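361aa long hypothetical D-aminopeptidase (Pyrococcus horikoshii, PDB 2DRH) is of unknown function but belongs to peptidase family S58 and probably acts as an aminopeptidase. Local coordinates at residues L111-L116 with V149-V154; V124-V129 with I290-K295. One frame throughout, in Å; residues are numbered along the deposited sequence.

How the interactions relate
Both contacts lie well out from the centre of the chain, about 19 Å away for interaction 1 and about 28 Å for interaction 2, and their own centres are about 21 Å apart. Interaction 1 is partly buried and joins two helices, with a salt bridge beside an apolar pair. Interaction 2 is a surface contact between a loop and a beta turn, made with one side-chain hydrogen bond, van der Waals contact and a bridging water held weakly at one end. The two meet where Val129 of the loop packs on helix 104-118: Leu112 CD2 lies 3.5 Å from Val129 CG1, and Ile115 also packs on Val129. Each contact also touches the second subunit, so both lie close to an interface.

Interaction 1: L111-L116 with V149-V154; sequences LLDYIL and VKREHV
Asp113 and Arg151 meet side-on, carboxylate against guanidinium, with their planes 14° apart, nearly coplanar. Arg151 NE donates to Asp113 OD2 at 2.8 Å on its syn lone pair, while Arg151 NH2 reaches Asp113 OD1 at 2.7 Å, on the syn side but 16° out of the carboxylate plane. With both bonds nearly straight, this is a bidentate salt bridge between helix 104-118 and the segment leading into helix 151-160. The Arg151 chain is bent at chi3 (-54°), which swings the NE and NH2 edge round to the carboxylate. Deeper in, Val154 CG1, anti to its backbone N, abuts the start of the other segment, 3.5 Å from Leu111 N and 4.2 Å from Leu111 CB. Leu111 and Val154 both continue onto Ile97 of strand 96-100, so the two helices pack against the same strand. An alanine in place of Arg151 removes both donors, so OD2 would probably lose its mate and the carboxylate, still held at OD1 by Arg147 of the second subunit, turn more easily. That intersubunit salt bridge is the strongest polar tie of Asp113; one carboxylate shared by two arginines probably offsets their like charges and joins this helix pair to the interface.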
loop_
_atom_site.group_PDB
_atom_site.type_symbol
_atom_site.label_atom_id
_atom_site.label_comp_id
_atom_site.label_asym_id
_atom_site.label_seq_id
_atom_site.Cartn_x
_atom_site.Cartn_y
_atom_site.Cartn_z
ATOM N N LEU A 111 15.594 -22.593 -8.610
ATOM C CA LEU A 111 15.272 -21.573 -9.590
ATOM C C LEU A 111 16.548 -20.836 -9.993
ATOM O O LEU A 111 16.801 -20.600 -11.184
ATOM C CB LEU A 111 14.252 -20.593 -9.002
ATOM C CG LEU A 111 13.820 -19.423 -9.882
ATOM C CD1 LEU A 111 13.378 -19.936 -11.255
ATOM C CD2 LEU A 111 12.692 -18.672 -9.197
ATOM N N LEU A 112 17.352 -20.462 -9.006
ATOM C CA LEU A 112 18.600 -19.770 -9.301
ATOM C C LEU A 112 19.517 -20.680 -10.116
ATOM O O LEU A 112 20.273 -20.201 -10.964
ATOM C CB LEU A 112 19.306 -19.339 -8.015
ATOM C CG LEU A 112 18.692 -18.160 -7.255
ATOM C CD1 LEU A 112 19.515 -17.881 -6.010
ATOM C CD2 LEU A 112 18.654 -16.929 -8.153
ATOM N N ASP A 113 19.459 -21.986 -9.860
ATOM C CA ASP A 113 20.292 -22.917 -10.613
ATOM C C ASP A 113 19.987 -22.740 -12.099
ATOM O O ASP A 113 20.894 -22.620 -12.926
ATOM C CB ASP A 113 19.998 -24.370 -10.225
ATOM C CG ASP A 113 20.583 -24.759 -8.876
ATOM O OD1 ASP A 113 21.499 -24.066 -8.384
ATOM O OD2 ASP A 113 20.128 -25.782 -8.321
ATOM N N TYR A 114 18.699 -22.731 -12.424
ATOM C CA TYR A 114 18.250 -22.577 -13.800
ATOM C C TYR A 114 18.652 -21.217 -14.367
ATOM O O TYR A 114 19.289 -21.134 -15.415
ATOM C CB TYR A 114 16.724 -22.741 -13.875
ATOM C CG TYR A 114 16.141 -22.516 -15.262
ATOM C CD1 TYR A 114 16.315 -23.459 -16.281
ATOM C CD2 TYR A 114 15.438 -21.347 -15.560
ATOM C CE1 TYR A 114 15.806 -23.240 -17.564
ATOM C CE2 TYR A 114 14.925 -21.118 -16.842
ATOM C CZ TYR A 114 15.112 -22.068 -17.836
ATOM O OH TYR A 114 14.603 -21.840 -19.094
ATOM N N ILE A 115 18.278 -20.157 -13.657
ATOM C CA ILE A 115 18.559 -18.788 -14.074
ATOM C C ILE A 115 20.026 -18.451 -14.314
ATOM O O ILE A 115 20.362 -17.824 -15.327
ATOM C CB ILE A 115 17.978 -17.776 -13.052
ATOM C CG1 ILE A 115 16.448 -17.880 -13.045
ATOM C CG2 ILE A 115 18.414 -16.353 -13.401
ATOM C CD1 ILE A 115 15.783 -17.129 -11.905
ATOM N N LEU A 116 20.901 -18.849 -13.395
ATOM C CA LEU A 116 22.320 -18.547 -13.558
ATOM C C LEU A 116 22.904 -19.318 -14.738
ATOM O O LEU A 116 23.853 -18.866 -15.375
ATOM C CB LEU A 116 23.095 -18.861 -12.275
ATOM C CG LEU A 116 22.666 -18.049 -11.046
ATOM C CD1 LEU A 116 23.486 -18.467 -9.840
ATOM C CD2 LEU A 116 22.843 -16.569 -11.319
ATOM N N VAL A 149 11.101 -31.596 -1.395
ATOM C CA VAL A 149 11.330 -30.972 -2.690
ATOM C C VAL A 149 12.833 -30.767 -2.820
ATOM O O VAL A 149 13.476 -30.284 -1.889
ATOM C CB VAL A 149 10.666 -29.589 -2.784
ATOM C CG1 VAL A 149 11.176 -28.861 -4.017
ATOM C CG2 VAL A 149 9.156 -29.735 -2.833
ATOM N N LYS A 150 13.396 -31.140 -3.965
ATOM C CA LYS A 150 14.823 -30.961 -4.186
ATOM C C LYS A 150 15.041 -29.889 -5.243
ATOM O O LYS A 150 14.194 -29.686 -6.118
ATOM C CB LYS A 150 15.479 -32.270 -4.634
ATOM C CG LYS A 150 15.408 -33.390 -3.607
ATOM C CD LYS A 150 16.283 -34.575 -4.009
ATOM C CE LYS A 150 17.760 -34.332 -3.683
ATOM N NZ LYS A 150 18.309 -33.069 -4.273
ATOM N N ARG A 151 16.175 -29.204 -5.159
ATOM C CA ARG A 151 16.487 -28.159 -6.111
ATOM C C ARG A 151 16.362 -28.627 -7.562
ATOM O O ARG A 151 15.854 -27.887 -8.399
ATOM C CB ARG A 151 17.890 -27.598 -5.840
ATOM C CG ARG A 151 19.015 -28.618 -5.811
ATOM C CD ARG A 151 20.241 -28.023 -5.130
ATOM N NE ARG A 151 20.647 -26.759 -5.740
ATOM C CZ ARG A 151 21.376 -25.833 -5.123
ATOM N NH1 ARG A 151 21.780 -26.028 -3.870
ATOM N NH2 ARG A 151 21.699 -24.712 -5.757
ATOM N N GLU A 152 16.793 -29.853 -7.857
ATOM C CA GLU A 152 16.710 -30.373 -9.226
ATOM C C GLU A 152 15.264 -30.452 -9.689
ATOM O O GLU A 152 14.984 -30.364 -10.889
ATOM C CB GLU A 152 17.308 -31.779 -9.353
ATOM C CG GLU A 152 18.626 -32.015 -8.666
ATOM C CD GLU A 152 18.448 -32.406 -7.215
ATOM O OE1 GLU A 152 18.119 -31.528 -6.396
ATOM O OE2 GLU A 152 18.622 -33.601 -6.896
ATOM N N HIS A 153 14.352 -30.645 -8.739
ATOM C CA HIS A 153 12.929 -30.745 -9.059
ATOM C C HIS A 153 12.440 -29.451 -9.697
ATOM O O HIS A 153 11.582 -29.469 -10.581
ATOM C CB HIS A 153 12.121 -31.052 -7.792
ATOM C CG HIS A 153 12.393 -32.410 -7.221
ATOM N ND1 HIS A 153 12.110 -32.738 -5.912
ATOM C CD2 HIS A 153 12.920 -33.526 -7.783
ATOM C CE1 HIS A 153 12.452 -33.996 -5.691
ATOM N NE2 HIS A 153 12.946 -34.497 -6.811
ATOM N N VAL A 154 13.006 -28.332 -9.256
ATOM C CA VAL A 154 12.630 -27.029 -9.782
ATOM C C VAL A 154 13.090 -26.874 -11.231
ATOM O O VAL A 154 12.346 -26.373 -12.075
ATOM C CB VAL A 154 13.237 -25.890 -8.942
ATOM C CG1 VAL A 154 12.818 -24.539 -9.525
ATOM C CG2 VAL A 154 12.778 -26.013 -7.495
#

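Interaction 2: V124-V129 with I290-K295; sequences VTTGSV and IKHYEK
Thr126 faces His292 and Tyr293 across the gap between an irregular loop, 124-129, and the type I beta turn Lys291-Glu294, which is closed by Glu294 N to Lys291 O and follows strand 288-291. The loop connects helix 104-118 to strand 132-136, so the contact ties a connection of the four-stranded sheet to the end of strand 288-291 in the larger mixed sheet. The direct hydrogen bond is between side chains: Thr126 OG1 and His292 NE2 are 2.9 Å apart, and either could be the donor. The hydroxyl lies in the plane of the imidazole, at its edge, and the two side chains approach from opposite directions. Thr126 OG1 points there because it is anti to the backbone N (chi1 -167°). On its other nitrogen, ND1, His292 is bonded to Lys66, so both ring nitrogens have partners, which should fix the ring's rotation. Ring packing comes next. His292 CD2 sits over the centre of the Tyr293 ring, 3.7 Å above its plane, so neighbouring residues of the turn brace each other, and Tyr63 meets the His292 ring with planes at about 35°. The van der Waals contact across the gap comes from the tyrosine's end, its hydroxyl oxygen OH lying 3.2 Å from Thr126 CB and 3.6 Å from Thr126 CG2. That hydroxyl has its main polar partner in Asp121, which Thr126 also touches. Solvent supplies the remaining link: a water donates to Tyr293 OH at 3.3 Å and makes a weak bond with Thr125 OG1 at 3.2 Å.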
loop_
_atom_site.group_PDB
_atom_site.type_symbol
_atom_site.label_atom_id
_atom_site.label_comp_id
_atom_site.label_asym_id
_atom_site.label_seq_id
_atom_site.Cartn_x
_atom_site.Cartn_y
_atom_site.Cartn_z
ATOM N N VAL A 124 28.026 -10.493 -12.376
ATOM C CA VAL A 124 29.337 -10.130 -12.907
ATOM C C VAL A 124 29.315 -8.786 -13.650
ATOM O O VAL A 124 29.937 -7.821 -13.212
ATOM C CB VAL A 124 29.866 -11.223 -13.872
ATOM C CG1 VAL A 124 31.332 -10.981 -14.194
ATOM C CG2 VAL A 124 29.676 -12.588 -13.262
ATOM N N THR A 125 28.605 -8.725 -14.775
ATOM C CA THR A 125 28.532 -7.490 -15.551
ATOM C C THR A 125 27.181 -6.797 -15.440
ATOM O O THR A 125 27.009 -5.678 -15.936
ATOM C CB THR A 125 28.854 -7.728 -17.045
ATOM O OG1 THR A 125 28.135 -8.871 -17.520
ATOM C CG2 THR A 125 30.341 -7.955 -17.232
ATOM N N THR A 126 26.215 -7.467 -14.813
ATOM C CA THR A 126 24.906 -6.859 -14.604
ATOM C C THR A 126 24.408 -7.161 -13.191
ATOM O O THR A 126 25.114 -7.795 -12.409
ATOM C CB THR A 126 23.865 -7.331 -15.632
ATOM O OG1 THR A 126 22.718 -6.476 -15.543
ATOM C CG2 THR A 126 23.439 -8.764 -15.371
ATOM N N GLY A 127 23.202 -6.697 -12.871
ATOM C CA GLY A 127 22.638 -6.905 -11.547
ATOM C C GLY A 127 22.272 -8.335 -11.191
ATOM O O GLY A 127 22.622 -9.274 -11.907
ATOM N N SER A 128 21.566 -8.500 -10.074
ATOM C CA SER A 128 21.159 -9.823 -9.613
ATOM C C SER A 128 19.826 -10.221 -10.239
ATOM O O SER A 128 19.472 -9.740 -11.311
ATOM C CB SER A 128 21.046 -9.844 -8.083
ATOM O OG SER A 128 19.981 -9.024 -7.633
ATOM N N VAL A 129 19.085 -11.097 -9.569
ATOM C CA VAL A 129 17.804 -11.543 -10.092
ATOM C C VAL A 129 16.763 -11.721 -9.000
ATOM O O VAL A 129 17.085 -12.088 -7.869
ATOM C CB VAL A 129 17.961 -12.864 -10.878
ATOM C CG1 VAL A 129 18.535 -13.942 -9.976
ATOM C CG2 VAL A 129 16.626 -13.288 -11.454
ATOM N N ILE A 290 9.843 -6.478 -21.866
ATOM C CA ILE A 290 10.798 -5.470 -21.430
ATOM C C ILE A 290 12.214 -6.032 -21.497
ATOM O O ILE A 290 12.535 -6.998 -20.809
ATOM C CB ILE A 290 10.505 -5.039 -19.971
ATOM C CG1 ILE A 290 8.993 -4.894 -19.760
ATOM C CG2 ILE A 290 11.217 -3.741 -19.655
ATOM C CD1 ILE A 290 8.319 -3.901 -20.688
ATOM N N LYS A 291 13.062 -5.425 -22.323
ATOM C CA LYS A 291 14.441 -5.884 -22.463
ATOM C C LYS A 291 15.296 -5.396 -21.297
ATOM O O LYS A 291 15.381 -4.201 -21.035
ATOM C CB LYS A 291 15.047 -5.394 -23.784
ATOM C CG LYS A 291 14.351 -5.921 -25.033
ATOM C CD LYS A 291 15.151 -5.585 -26.288
ATOM C CE LYS A 291 14.463 -6.112 -27.540
ATOM N NZ LYS A 291 15.279 -5.869 -28.758
ATOM N N HIS A 292 15.932 -6.342 -20.615
ATOM C CA HIS A 292 16.786 -6.067 -19.463
ATOM C C HIS A 292 17.744 -4.892 -19.655
ATOM O O HIS A 292 17.912 -4.058 -18.763
ATOM C CB HIS A 292 17.604 -7.320 -19.127
ATOM C CG HIS A 292 18.397 -7.209 -17.862
ATOM N ND1 HIS A 292 17.815 -7.235 -16.614
ATOM C CD2 HIS A 292 19.729 -7.064 -17.653
ATOM C CE1 HIS A 292 18.752 -7.111 -15.690
ATOM N NE2 HIS A 292 19.923 -7.006 -16.294
ATOM N N TYR A 293 18.370 -4.827 -20.824
ATOM C CA TYR A 293 19.341 -3.778 -21.096
ATOM C C TYR A 293 18.829 -2.547 -21.836
ATOM O O TYR A 293 19.616 -1.723 -22.262
ATOM C CB TYR A 293 20.522 -4.381 -21.855
ATOM C CG TYR A 293 21.379 -5.318 -21.027
ATOM C CD1 TYR A 293 22.263 -4.820 -20.062
ATOM C CD2 TYR A 293 21.326 -6.700 -21.224
ATOM C CE1 TYR A 293 23.073 -5.674 -19.318
ATOM C CE2 TYR A 293 22.136 -7.565 -20.484
ATOM C CZ TYR A 293 23.008 -7.045 -19.536
ATOM O OH TYR A 293 23.823 -7.892 -18.820
ATOM N N GLU A 294 17.517 -2.409 -21.978
ATOM C CA GLU A 294 16.956 -1.259 -22.684
ATOM C C GLU A 294 17.448 0.088 -22.131
ATOM O O GLU A 294 17.587 0.270 -20.916
ATOM C CB GLU A 294 15.427 -1.314 -22.631
ATOM C CG GLU A 294 14.731 -0.271 -23.501
ATOM C CD GLU A 294 15.026 -0.448 -24.981
ATOM O OE1 GLU A 294 14.793 -1.554 -25.509
ATOM O OE2 GLU A 294 15.486 0.519 -25.622
ATOM N N LYS A 295 17.714 1.031 -23.030
ATOM C CA LYS A 295 18.177 2.356 -22.627
ATOM C C LYS A 295 17.414 3.473 -23.325
ATOM O O LYS A 295 17.444 4.622 -22.885
ATOM C CB LYS A 295 19.667 2.526 -22.929
ATOM C CG LYS A 295 20.585 1.545 -22.222
ATOM C CD LYS A 295 22.002 2.099 -22.150
ATOM C CE LYS A 295 22.053 3.321 -21.237
ATOM N NZ LYS A 295 23.388 3.997 -21.198
HETATM O O HOH W 1 26.814 -6.718 -19.412
#